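Local structure of choline binding protein A (Lactobacillus salivarius str. Ren, 5GT1) at residues A40-V45 and D58-G63; R52-H57 and S153-G158; G69-A74 and G125-Y130. The protein is a choline-binding protein probably involved in cell-surface attachment, and the piece described here is its zinc-binding M23 peptidase-family domain, probably acting on cell-wall peptides. One frame throughout, in Å; residues are numbered along the deposited sequence.

Interaction 1: A40-V45 and D58-G63. With ZN (zinc ion), chain B.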
ATOM      1  N   ALA A  40       4.163  -5.171  14.392  1.00 19.39           N
ATOM      2  CA  ALA A  40       4.615  -3.887  13.821  1.00 19.62           C
ATOM      3  C   ALA A  40       4.131  -3.657  12.376  1.00 18.96           C
ATOM      4  O   ALA A  40       3.824  -2.516  11.989  1.00 19.50           O
ATOM      5  CB  ALA A  40       6.131  -3.756  13.913  1.00 19.56           C
ATOM      6  N   GLN A  41       4.028  -4.736  11.598  1.00 16.88           N
ATOM      7  CA  GLN A  41       3.615  -4.626  10.205  1.00 16.08           C
ATOM      8  C   GLN A  41       2.115  -4.390   9.994  1.00 15.53           C
ATOM      9  O   GLN A  41       1.707  -3.831   8.975  1.00 14.58           O
ATOM     10  CB  GLN A  41       4.029  -5.878   9.450  1.00 15.83           C
ATOM     11  CG  GLN A  41       5.534  -5.988   9.291  1.00 15.68           C
ATOM     12  CD  GLN A  41       5.930  -7.313   8.685  1.00 15.66           C
ATOM     13  OE1 GLN A  41       5.364  -8.356   9.018  1.00 15.96           O
ATOM     14  NE2 GLN A  41       6.904  -7.282   7.794  1.00 15.24           N
ATOM     15  N   LEU A  42       1.300  -4.819  10.954  1.00 15.15           N
ATOM     16  CA  LEU A  42      -0.152  -4.734  10.813  1.00 15.46           C
ATOM     17  C   LEU A  42      -0.660  -3.296  10.834  1.00 15.84           C
ATOM     18  O   LEU A  42       0.003  -2.406  11.371  1.00 16.34           O
ATOM     19  CB  LEU A  42      -0.834  -5.520  11.934  1.00 15.81           C
ATOM     20  CG  LEU A  42      -0.726  -7.050  11.880  1.00 15.95           C
ATOM     21  CD1 LEU A  42      -1.203  -7.608  13.213  1.00 16.80           C
ATOM     22  CD2 LEU A  42      -1.559  -7.608  10.734  1.00 15.63           C
ATOM     23  N   PHE A  43      -1.834  -3.083  10.250  1.00 16.65           N
ATOM     24  CA  PHE A  43      -2.509  -1.797  10.312  1.00 16.80           C
ATOM     25  C   PHE A  43      -3.041  -1.528  11.729  1.00 18.16           C
ATOM     26  O   PHE A  43      -3.430  -2.467  12.447  1.00 17.74           O
ATOM     27  CB  PHE A  43      -3.664  -1.753   9.301  1.00 16.67           C
ATOM     28  CG  PHE A  43      -4.524  -0.524   9.435  1.00 16.57           C
ATOM     29  CD1 PHE A  43      -4.214   0.636   8.725  1.00 16.33           C
ATOM     30  CD2 PHE A  43      -5.624  -0.512  10.311  1.00 16.47           C
ATOM     31  CE1 PHE A  43      -4.984   1.784   8.874  1.00 17.13           C
ATOM     32  CE2 PHE A  43      -6.392   0.638  10.458  1.00 16.89           C
ATOM     33  CZ  PHE A  43      -6.081   1.778   9.728  1.00 16.08           C
ATOM     34  N   GLY A  44      -3.043  -0.249  12.124  1.00 18.35           N
ATOM     35  CA  GLY A  44      -3.717   0.191  13.341  1.00 19.06           C
ATOM     36  C   GLY A  44      -2.813   0.331  14.544  1.00 19.63           C
ATOM     37  O   GLY A  44      -1.660   0.726  14.426  1.00 18.81           O
ATOM     38  N   VAL A  45      -3.354  -0.006  15.713  1.00 22.10           N
ATOM     39  CA  VAL A  45      -2.629   0.113  16.979  1.00 24.09           C
ATOM     40  C   VAL A  45      -2.427  -1.294  17.513  1.00 25.41           C
ATOM     41  O   VAL A  45      -3.382  -1.953  17.910  1.00 27.56           O
ATOM     42  CB  VAL A  45      -3.416   0.963  18.011  1.00 25.26           C
ATOM     43  CG1 VAL A  45      -2.606   1.126  19.289  1.00 25.34           C
ATOM     44  CG2 VAL A  45      -3.781   2.319  17.430  1.00 24.46           C
ATOM     45  N   ASP A  58      -0.524   3.452   9.733  1.00 14.27           N
ATOM     46  CA  ASP A  58      -1.577   3.833   8.781  1.00 14.41           C
ATOM     47  C   ASP A  58      -1.624   2.952   7.521  1.00 13.73           C
ATOM     48  O   ASP A  58      -2.228   3.331   6.517  1.00 13.72           O
ATOM     49  CB  ASP A  58      -1.460   5.331   8.383  1.00 15.29           C
ATOM     50  CG  ASP A  58      -0.226   5.641   7.519  1.00 16.43           C
ATOM     51  OD1 ASP A  58       0.746   4.845   7.486  1.00 16.86           O
ATOM     52  OD2 ASP A  58      -0.232   6.701   6.853  1.00 17.70           O
ATOM     53  N   GLY A  59      -0.976   1.796   7.561  1.00 12.77           N
ATOM     54  CA  GLY A  59      -0.939   0.942   6.381  1.00 12.37           C
ATOM     55  C   GLY A  59      -0.574  -0.459   6.771  1.00 12.02           C
ATOM     56  O   GLY A  59      -0.629  -0.809   7.952  1.00 12.53           O
ATOM     57  N   LEU A  60      -0.207  -1.256   5.770  1.00 11.52           N
ATOM     58  CA  LEU A  60       0.170  -2.649   5.958  1.00 11.32           C
ATOM     59  C   LEU A  60       1.537  -2.859   5.311  1.00 11.45           C
ATOM     60  O   LEU A  60       1.718  -2.537   4.139  1.00 10.50           O
ATOM     61  CB  LEU A  60      -0.871  -3.552   5.296  1.00 11.41           C
ATOM     62  CG  LEU A  60      -0.673  -5.076   5.452  1.00 11.76           C
ATOM     63  CD1 LEU A  60      -0.688  -5.487   6.921  1.00 11.97           C
ATOM     64  CD2 LEU A  60      -1.738  -5.831   4.661  1.00 11.95           C
ATOM     65  N   ASP A  61       2.485  -3.380   6.084  1.00 11.29           N
ATOM     66  CA  ASP A  61       3.834  -3.623   5.578  1.00 11.87           C
ATOM     67  C   ASP A  61       4.019  -5.059   5.082  1.00 12.04           C
ATOM     68  O   ASP A  61       3.700  -6.019   5.792  1.00 12.59           O
ATOM     69  CB  ASP A  61       4.861  -3.389   6.675  1.00 12.62           C
ATOM     70  CG  ASP A  61       4.980  -1.930   7.074  1.00 13.85           C
ATOM     71  OD1 ASP A  61       4.462  -1.047   6.361  1.00 13.44           O
ATOM     72  OD2 ASP A  61       5.636  -1.685   8.106  1.00 14.98           O
ATOM     73  N   PHE A  62       4.568  -5.201   3.881  1.00 11.40           N
ATOM     74  CA  PHE A  62       4.891  -6.511   3.318  1.00 11.71           C
ATOM     75  C   PHE A  62       6.410  -6.579   3.239  1.00 11.97           C
ATOM     76  O   PHE A  62       6.997  -5.937   2.371  1.00 11.66           O
ATOM     77  CB  PHE A  62       4.304  -6.609   1.900  1.00 11.32           C
ATOM     78  CG  PHE A  62       2.788  -6.594   1.854  1.00 11.23           C
ATOM     79  CD1 PHE A  62       2.085  -7.787   1.678  1.00 11.16           C
ATOM     80  CD2 PHE A  62       2.072  -5.393   1.949  1.00 11.17           C
ATOM     81  CE1 PHE A  62       0.693  -7.792   1.631  1.00 11.21           C
ATOM     82  CE2 PHE A  62       0.674  -5.389   1.886  1.00 11.24           C
ATOM     83  CZ  PHE A  62      -0.008  -6.595   1.725  1.00 11.24           C
ATOM     84  N   GLY A  63       7.042  -7.310   4.162  1.00 12.54           N
ATOM     85  CA  GLY A  63       8.509  -7.410   4.187  1.00 12.62           C
ATOM     86  C   GLY A  63       9.047  -8.338   3.122  1.00 12.87           C
ATOM     87  O   GLY A  63       8.355  -9.262   2.683  1.00 12.44           O
TER
HETATM   88 ZN    ZN B 601       4.435   0.912   7.217  1.00 18.46          ZN
HETATM   89  O   HOH W   1       6.351   0.771   8.844  1.00 38.61           O
HETATM   90  O   HOH W   2       4.770   3.031   8.011  1.00 20.57           O
HETATM   91  O   HOH W   3       6.354   1.394   6.394  1.00 21.80           O
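Gln41 and Asp61 meet through one backbone bond: the N-H of Asp61 points almost straight at Gln41 O, 3.0 Å away, with an angle of 172° at the hydrogen. The carboxylate of Asp61 serves the metal, OD1 binding the zinc ion at 2.1 Å while OD2 accepts a hydrogen bond from water 1, itself a zinc ligand. His57 and His137 complete the protein ligands, the mononuclear site expected of an M23 metallopeptidase. CG of Asp61 stands anti to its own carbonyl carbon (chi1 -69°), which turns the carboxylate to the metal and leaves CB against Gln41 CG at 3.7 Å. The amide of Gln41 runs on past this point and is fixed at both ends, OE1 by Ser38 N and NE2 by Asp66. Further along, Gly59 O lies 3.2 Å from Phe43 CA in a CA-H...O contact, and the Phe43 ring turns its edge to the Asp58 carbonyl. Leu60 CD1 lies 3.6 Å from Gln41 O and also touches Leu42. Strands 44-45 and 56-63 form a beta hairpin; strand 56-63 pairs on with strand 135-141, which brings in His137, while Pro163 and Arg164 of helix 163-173 pack on Leu60.

Interaction 2: R52-H57 and S153-G158. With ZN (zinc ion), chain B.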
ATOM      1  N   ARG A  52       5.966   3.939  16.861  1.00 29.39           N
ATOM      2  CA  ARG A  52       5.406   4.965  15.971  1.00 28.72           C
ATOM      3  C   ARG A  52       4.610   5.999  16.766  1.00 28.48           C
ATOM      4  O   ARG A  52       4.101   5.687  17.842  1.00 27.42           O
ATOM      5  CB  ARG A  52       4.494   4.334  14.914  1.00 27.02           C
ATOM      6  CG  ARG A  52       5.200   3.407  13.946  1.00 24.93           C
ATOM      7  CD  ARG A  52       4.256   2.946  12.846  1.00 25.12           C
ATOM      8  NE  ARG A  52       4.890   1.978  11.951  1.00 23.90           N
ATOM      9  CZ  ARG A  52       4.787   0.651  12.068  1.00 23.02           C
ATOM     10  NH1 ARG A  52       4.086   0.107  13.062  1.00 21.58           N
ATOM     11  NH2 ARG A  52       5.402  -0.135  11.194  1.00 22.54           N
ATOM     12  N   MET A  53       4.501   7.217  16.220  1.00 29.25           N
ATOM     13  CA  MET A  53       3.712   8.294  16.829  1.00 30.54           C
ATOM     14  C   MET A  53       2.295   7.815  17.058  1.00 28.91           C
ATOM     15  O   MET A  53       1.664   7.246  16.148  1.00 27.64           O
ATOM     16  CB  MET A  53       3.666   9.532  15.929  1.00 34.39           C
ATOM     17  CG  MET A  53       4.823  10.507  16.079  1.00 40.61           C
ATOM     18  SD  MET A  53       4.591  11.944  14.997  1.00 49.92           S
ATOM     19  CE  MET A  53       3.170  12.745  15.754  1.00 43.47           C
ATOM     20  N   ASN A  54       1.807   8.047  18.275  1.00 25.97           N
ATOM     21  CA  ASN A  54       0.498   7.571  18.729  1.00 25.84           C
ATOM     22  C   ASN A  54       0.327   6.053  18.645  1.00 24.81           C
ATOM     23  O   ASN A  54      -0.789   5.553  18.762  1.00 26.62           O
ATOM     24  CB  ASN A  54      -0.640   8.268  17.965  1.00 26.70           C
ATOM     25  CG  ASN A  54      -0.486   9.780  17.934  1.00 28.57           C
ATOM     26  OD1 ASN A  54      -0.733  10.420  16.907  1.00 28.71           O
ATOM     27  ND2 ASN A  54      -0.085  10.359  19.059  1.00 25.82           N
ATOM     28  N   GLY A  55       1.428   5.328  18.435  1.00 25.32           N
ATOM     29  CA  GLY A  55       1.383   3.867  18.267  1.00 23.55           C
ATOM     30  C   GLY A  55       0.513   3.395  17.106  1.00 22.39           C
ATOM     31  O   GLY A  55       0.008   2.263  17.119  1.00 22.34           O
ATOM     32  N   PHE A  56       0.342   4.254  16.099  1.00 19.92           N
ATOM     33  CA  PHE A  56      -0.576   3.981  14.993  1.00 18.61           C
ATOM     34  C   PHE A  56       0.180   3.745  13.694  1.00 18.40           C
ATOM     35  O   PHE A  56       1.074   4.525  13.329  1.00 18.53           O
ATOM     36  CB  PHE A  56      -1.557   5.135  14.811  1.00 18.48           C
ATOM     37  CG  PHE A  56      -2.533   4.937  13.677  1.00 18.38           C
ATOM     38  CD1 PHE A  56      -3.548   3.987  13.773  1.00 18.98           C
ATOM     39  CD2 PHE A  56      -2.444   5.702  12.515  1.00 18.43           C
ATOM     40  CE1 PHE A  56      -4.450   3.799  12.730  1.00 18.88           C
ATOM     41  CE2 PHE A  56      -3.351   5.524  11.473  1.00 18.25           C
ATOM     42  CZ  PHE A  56      -4.356   4.572  11.588  1.00 18.67           C
ATOM     43  N   HIS A  57      -0.185   2.667  13.002  1.00 16.80           N
ATOM     44  CA  HIS A  57       0.383   2.347  11.692  1.00 15.78           C
ATOM     45  C   HIS A  57      -0.710   2.514  10.664  1.00 15.22           C
ATOM     46  O   HIS A  57      -1.716   1.787  10.701  1.00 15.05           O
ATOM     47  CB  HIS A  57       0.919   0.920  11.704  1.00 15.11           C
ATOM     48  CG  HIS A  57       1.656   0.526  10.441  1.00 15.49           C
ATOM     49  ND1 HIS A  57       1.584  -0.721   9.919  1.00 14.74           N
ATOM     50  CD2 HIS A  57       2.473   1.273   9.574  1.00 15.36           C
ATOM     51  CE1 HIS A  57       2.329  -0.772   8.787  1.00 15.41           C
ATOM     52  NE2 HIS A  57       2.871   0.445   8.580  1.00 14.58           N
ATOM     53  N   SER A 153      -1.127  10.668   8.843  1.00 18.39           N
ATOM     54  CA  SER A 153      -0.387   9.404   8.933  1.00 18.93           C
ATOM     55  C   SER A 153      -0.402   8.776  10.317  1.00 18.96           C
ATOM     56  O   SER A 153      -0.325   7.556  10.431  1.00 19.43           O
ATOM     57  CB  SER A 153       1.069   9.602   8.502  1.00 18.89           C
ATOM     58  OG  SER A 153       1.114   9.937   7.133  1.00 19.60           O
ATOM     59  N   PHE A 154      -0.485   9.597  11.367  1.00 18.86           N
ATOM     60  CA  PHE A 154      -0.415   9.067  12.740  1.00 19.65           C
ATOM     61  C   PHE A 154      -1.717   9.227  13.530  1.00 19.52           C
ATOM     62  O   PHE A 154      -1.763   9.048  14.756  1.00 19.77           O
ATOM     63  CB  PHE A 154       0.828   9.612  13.461  1.00 21.81           C
ATOM     64  CG  PHE A 154       2.102   9.315  12.714  1.00 23.44           C
ATOM     65  CD1 PHE A 154       2.628   8.016  12.694  1.00 23.55           C
ATOM     66  CD2 PHE A 154       2.735  10.305  11.964  1.00 23.81           C
ATOM     67  CE1 PHE A 154       3.783   7.717  11.978  1.00 24.79           C
ATOM     68  CE2 PHE A 154       3.895  10.016  11.249  1.00 24.12           C
ATOM     69  CZ  PHE A 154       4.418   8.720  11.249  1.00 24.03           C
ATOM     70  N   ASN A 155      -2.788   9.489  12.796  1.00 17.86           N
ATOM     71  CA  ASN A 155      -4.073   9.749  13.405  1.00 18.98           C
ATOM     72  C   ASN A 155      -5.058   8.646  13.081  1.00 19.04           C
ATOM     73  O   ASN A 155      -5.447   8.464  11.931  1.00 18.85           O
ATOM     74  CB  ASN A 155      -4.609  11.114  12.948  1.00 18.87           C
ATOM     75  CG  ASN A 155      -3.755  12.275  13.443  1.00 18.25           C
ATOM     76  OD1 ASN A 155      -3.069  12.170  14.466  1.00 18.99           O
ATOM     77  ND2 ASN A 155      -3.794  13.383  12.719  1.00 18.25           N
ATOM     78  N   ASN A 156      -5.443   7.924  14.124  1.00 20.25           N
ATOM     79  CA  ASN A 156      -6.401   6.827  14.045  1.00 21.82           C
ATOM     80  C   ASN A 156      -7.844   7.360  14.032  1.00 22.19           C
ATOM     81  O   ASN A 156      -8.641   7.080  14.923  1.00 22.89           O
ATOM     82  CB  ASN A 156      -6.130   5.888  15.226  1.00 22.90           C
ATOM     83  CG  ASN A 156      -6.941   4.607  15.174  1.00 23.89           C
ATOM     84  OD1 ASN A 156      -7.420   4.187  14.119  1.00 24.53           O
ATOM     85  ND2 ASN A 156      -7.104   3.980  16.334  1.00 25.27           N
ATOM     86  N   ASN A 157      -8.177   8.132  13.007  1.00 21.55           N
ATOM     87  CA  ASN A 157      -9.441   8.842  12.979  1.00 22.33           C
ATOM     88  C   ASN A 157     -10.366   8.399  11.846  1.00 21.15           C
ATOM     89  O   ASN A 157     -11.315   9.107  11.500  1.00 22.31           O
ATOM     90  CB  ASN A 157      -9.185  10.350  12.903  1.00 23.12           C
ATOM     91  CG  ASN A 157      -8.516  10.767  11.608  1.00 25.49           C
ATOM     92  OD1 ASN A 157      -8.058   9.927  10.820  1.00 25.08           O
ATOM     93  ND2 ASN A 157      -8.473  12.072  11.364  1.00 25.67           N
ATOM     94  N   GLY A 158     -10.081   7.241  11.256  1.00 20.61           N
ATOM     95  CA  GLY A 158     -10.887   6.755  10.135  1.00 19.67           C
ATOM     96  C   GLY A 158     -10.374   7.157   8.761  1.00 19.16           C
ATOM     97  O   GLY A 158     -10.926   6.724   7.757  1.00 19.66           O
TER
HETATM   98 ZN    ZN B 601       4.435   0.912   7.217  1.00 18.46          ZN
HETATM   99  O   HOH W   1       6.351   0.771   8.844  1.00 38.61           O
HETATM  100  O   HOH W   4       1.498   5.476  10.664  1.00 17.80           O
HETATM  101  O   HOH W   2       4.770   3.031   8.011  1.00 20.57           O
HETATM  102  O   HOH W   3       6.354   1.394   6.394  1.00 21.80           O
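Phe56 and Phe154 mark the nearest backbone approach, where a tight turn, in which Gly55 N bonds to Arg52 O, leads into strand 56-63 and lies beside the irregular loop 153-158. The Phe56 ring is the centre. Its CG lies anti to the backbone N (chi1 179°), which sends the ring out into the bend of the loop, where Asn156 CB sits over one face, 3.9 Å from the ring centroid, as a CH-pi contact. The Asn156 amide plane is turned only 21° from that of the ring, and Ser153 O meets the ring edge 3.5 Å from CD2. A second CH-pi contact runs the other way: Met53 CB lies over a face of the Phe154 ring, 4.0 Å from its centroid. SD follows, 4.4 Å from the centroid and oblique to the ring, a Met-aromatic contact. Replacing Phe56 by an alanine is likely to leave Asn156 CB without its aromatic face, remove the edge-to-face partner of the Phe43 ring and open a gap between strand and loop. The next residue along the strand, His57, binds zinc through NE2 at 2.1 Å, and Leu42 O accepts from its ND1. Arg52 NH2 lies over the centre of that imidazole, donates to water 1 and forms a long, weak ion pair with Asp61, while NH1 bonds to Ala40 O. The joint itself is thus carried by CH-pi and Met-aromatic contacts and by oxygens of Ser153, Asn155 and Asn156 set against the Phe56 ring, with water 4 linking the carbonyls of Phe56 and Ser153.

Interaction 3: G69-A74 and G125-Y130. With ACT (acetate ion), chain C.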
ATOM      1  N   GLY A  69       9.301 -11.572  -3.016  1.00 14.26           N
ATOM      2  CA  GLY A  69       8.966 -11.333  -4.405  1.00 14.69           C
ATOM      3  C   GLY A  69       9.627 -10.054  -4.864  1.00 14.80           C
ATOM      4  O   GLY A  69      10.083  -9.262  -4.055  1.00 15.48           O
ATOM      5  N   SER A  70       9.696  -9.868  -6.170  1.00 14.78           N
ATOM      6  CA  SER A  70      10.316  -8.682  -6.719  1.00 14.20           C
ATOM      7  C   SER A  70       9.263  -7.710  -7.233  1.00 12.97           C
ATOM      8  O   SER A  70       9.178  -6.575  -6.752  1.00 12.37           O
ATOM      9  CB  SER A  70      11.316  -9.071  -7.820  1.00 15.86           C
ATOM     10  OG  SER A  70      11.996  -7.912  -8.280  1.00 17.33           O
ATOM     11  N   ALA A  71       8.454  -8.147  -8.195  1.00 12.14           N
ATOM     12  CA  ALA A  71       7.415  -7.296  -8.768  1.00 11.97           C
ATOM     13  C   ALA A  71       6.327  -7.016  -7.726  1.00 12.09           C
ATOM     14  O   ALA A  71       5.858  -7.935  -7.033  1.00 12.08           O
ATOM     15  CB  ALA A  71       6.808  -7.954 -10.002  1.00 11.51           C
ATOM     16  N   VAL A  72       5.959  -5.742  -7.597  1.00 11.66           N
ATOM     17  CA  VAL A  72       4.843  -5.322  -6.749  1.00 11.26           C
ATOM     18  C   VAL A  72       3.596  -5.253  -7.632  1.00 11.40           C
ATOM     19  O   VAL A  72       3.542  -4.448  -8.558  1.00 10.84           O
ATOM     20  CB  VAL A  72       5.101  -3.934  -6.122  1.00 10.89           C
ATOM     21  CG1 VAL A  72       3.863  -3.463  -5.346  1.00 11.15           C
ATOM     22  CG2 VAL A  72       6.334  -3.986  -5.212  1.00 10.60           C
ATOM     23  N   HIS A  73       2.609  -6.102  -7.338  1.00 11.95           N
ATOM     24  CA  HIS A  73       1.384  -6.211  -8.153  1.00 12.48           C
ATOM     25  C   HIS A  73       0.286  -5.357  -7.588  1.00 12.10           C
ATOM     26  O   HIS A  73       0.062  -5.358  -6.374  1.00 12.50           O
ATOM     27  CB  HIS A  73       0.911  -7.670  -8.204  1.00 13.06           C
ATOM     28  CG  HIS A  73       1.830  -8.582  -8.993  1.00 14.05           C
ATOM     29  ND1 HIS A  73       2.951  -9.126  -8.460  1.00 15.15           N
ATOM     30  CD2 HIS A  73       1.767  -9.022 -10.308  1.00 14.20           C
ATOM     31  CE1 HIS A  73       3.574  -9.887  -9.393  1.00 14.71           C
ATOM     32  NE2 HIS A  73       2.855  -9.820 -10.526  1.00 15.58           N
ATOM     33  N   ALA A  74      -0.421  -4.629  -8.452  1.00 11.73           N
ATOM     34  CA  ALA A  74      -1.491  -3.744  -8.016  1.00 11.49           C
ATOM     35  C   ALA A  74      -2.567  -4.578  -7.332  1.00 11.29           C
ATOM     36  O   ALA A  74      -2.934  -5.664  -7.821  1.00 11.62           O
ATOM     37  CB  ALA A  74      -2.072  -2.991  -9.200  1.00 11.29           C
ATOM     38  N   GLY A 125      -3.270  -6.700 -10.386  1.00 15.19           N
ATOM     39  CA  GLY A 125      -2.200  -7.601 -10.840  1.00 15.10           C
ATOM     40  C   GLY A 125      -1.116  -6.955 -11.691  1.00 14.53           C
ATOM     41  O   GLY A 125      -0.007  -7.496 -11.767  1.00 15.41           O
ATOM     42  N   ASP A 126      -1.410  -5.817 -12.331  1.00 14.71           N
ATOM     43  CA  ASP A 126      -0.391  -5.062 -13.097  1.00 14.48           C
ATOM     44  C   ASP A 126       0.803  -4.675 -12.198  1.00 13.92           C
ATOM     45  O   ASP A 126       0.627  -4.320 -11.029  1.00 13.04           O
ATOM     46  CB  ASP A 126      -0.964  -3.785 -13.734  1.00 15.88           C
ATOM     47  CG  ASP A 126      -1.882  -4.058 -14.925  1.00 17.48           C
ATOM     48  OD1 ASP A 126      -2.029  -5.225 -15.356  1.00 19.30           O
ATOM     49  OD2 ASP A 126      -2.469  -3.081 -15.443  1.00 18.79           O
ATOM     50  N   VAL A 127       2.017  -4.724 -12.747  1.00 12.89           N
ATOM     51  CA  VAL A 127       3.196  -4.434 -11.932  1.00 12.74           C
ATOM     52  C   VAL A 127       3.342  -2.927 -11.709  1.00 13.11           C
ATOM     53  O   VAL A 127       3.440  -2.145 -12.671  1.00 13.77           O
ATOM     54  CB  VAL A 127       4.477  -5.045 -12.547  1.00 12.51           C
ATOM     55  CG1 VAL A 127       5.712  -4.655 -11.731  1.00 12.41           C
ATOM     56  CG2 VAL A 127       4.346  -6.570 -12.601  1.00 12.34           C
ATOM     57  N   ILE A 128       3.340  -2.521 -10.445  1.00 12.66           N
ATOM     58  CA  ILE A 128       3.572  -1.114 -10.072  1.00 13.13           C
ATOM     59  C   ILE A 128       5.057  -0.762 -10.217  1.00 12.98           C
ATOM     60  O   ILE A 128       5.429   0.338 -10.679  1.00 13.23           O
ATOM     61  CB  ILE A 128       3.133  -0.851  -8.608  1.00 13.39           C
ATOM     62  CG1 ILE A 128       1.626  -1.142  -8.433  1.00 13.44           C
ATOM     63  CG2 ILE A 128       3.494   0.574  -8.157  1.00 13.29           C
ATOM     64  CD1 ILE A 128       0.718  -0.290  -9.291  1.00 14.17           C
ATOM     65  N   GLY A 129       5.893  -1.706  -9.812  1.00 12.92           N
ATOM     66  CA  GLY A 129       7.329  -1.539  -9.842  1.00 12.91           C
ATOM     67  C   GLY A 129       7.967  -2.698  -9.125  1.00 12.96           C
ATOM     68  O   GLY A 129       7.288  -3.700  -8.832  1.00 13.14           O
ATOM     69  N   TYR A 130       9.263  -2.561  -8.826  1.00 12.47           N
ATOM     70  CA  TYR A 130      10.060  -3.652  -8.253  1.00 12.44           C
ATOM     71  C   TYR A 130      10.589  -3.249  -6.885  1.00 12.54           C
ATOM     72  O   TYR A 130      11.235  -2.218  -6.746  1.00 13.16           O
ATOM     73  CB  TYR A 130      11.198  -4.046  -9.220  1.00 12.37           C
ATOM     74  CG  TYR A 130      10.615  -4.642 -10.470  1.00 12.61           C
ATOM     75  CD1 TYR A 130      10.448  -6.012 -10.578  1.00 12.19           C
ATOM     76  CD2 TYR A 130      10.130  -3.816 -11.507  1.00 12.72           C
ATOM     77  CE1 TYR A 130       9.853  -6.578 -11.701  1.00 12.52           C
ATOM     78  CE2 TYR A 130       9.533  -4.375 -12.637  1.00 13.01           C
ATOM     79  CZ  TYR A 130       9.405  -5.749 -12.719  1.00 12.74           C
ATOM     80  OH  TYR A 130       8.819  -6.309 -13.822  1.00 13.39           O
TER
HETATM   81  C   ACT C 602       6.611 -11.242  -8.034  1.00 18.67           C
HETATM   82  O   ACT C 602       5.854 -11.576  -8.978  1.00 20.88           O
HETATM   83  OXT ACT C 602       7.851 -11.351  -8.144  1.00 23.41           O
HETATM   84  CH3 ACT C 602       6.077 -10.619  -6.792  1.00 17.27           C
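Val72 and Ile128 meet at the buried centre, on the face carrying Val72, where its CG1 touches Ile128 CB; beside them Ala74 CB lies 3.9 Å from Ile128 CD1. A smaller apolar patch covers the face that carries His73: Ala71 CB rests 3.8 Å from Val127 CG2 and 3.7 Å from Tyr130 CE1, and Val127 CG2 reaches over one face of the His73 imidazole. CG of Tyr130 stands anti to its own carbonyl carbon (chi1 -66°), which lays the ring back along the partner strand and brings its edge to Ser70 OG, 3.4 Å from CD1. The backbones run antiparallel, their axes 152° apart, with a beta bulge at Ile128-Gly129 opposite Val72. Val72 is held on both its polar backbone atoms: its N donates to Gly129 O at 2.7 Å with an angle of 173°, and its O receives Ile128 N nearly along the C=O axis. Toward Gly125 the pairing continues, with Ala74 N bonded to Asp126 O and Gly125 N to Ala74 O. At the Ser70 end, beside His73, the OXT of an acetate ion, probably from the crystallisation liquor, takes bonds from Ser70 N and Ala71 N, although its exact placement is doubtful. Strands 71-73 and 127-130 form a two-stranded sheet of their own; Val72, Ala74 and Ile128 pack inward on Tyr104 and Phe108 of strand 101-108 and Ile122 of strand 121-122, members of the larger sheet.

Overall arrangement
Interactions 1 and 2 share strand 56-63 and the zinc ion, with centres about 11 Å apart, and their segments alternate along the chain. They touch directly where residues 40-45 meet His57. His57 and Asp61, two of the three protein ligands of the metal, both lie on strand 56-63, which is contacted by 40-45 and 153-158. Interaction 3 follows interaction 1 in the sequence and is nested inside the loop that interaction 2 closes. It lies on the opposite side of the chain's centre, its own centre about 19 Å from that of interaction 1 and about 27 Å from that of interaction 2. The zinc side and the small two-stranded sheet are thus distinct regions of one compact domain.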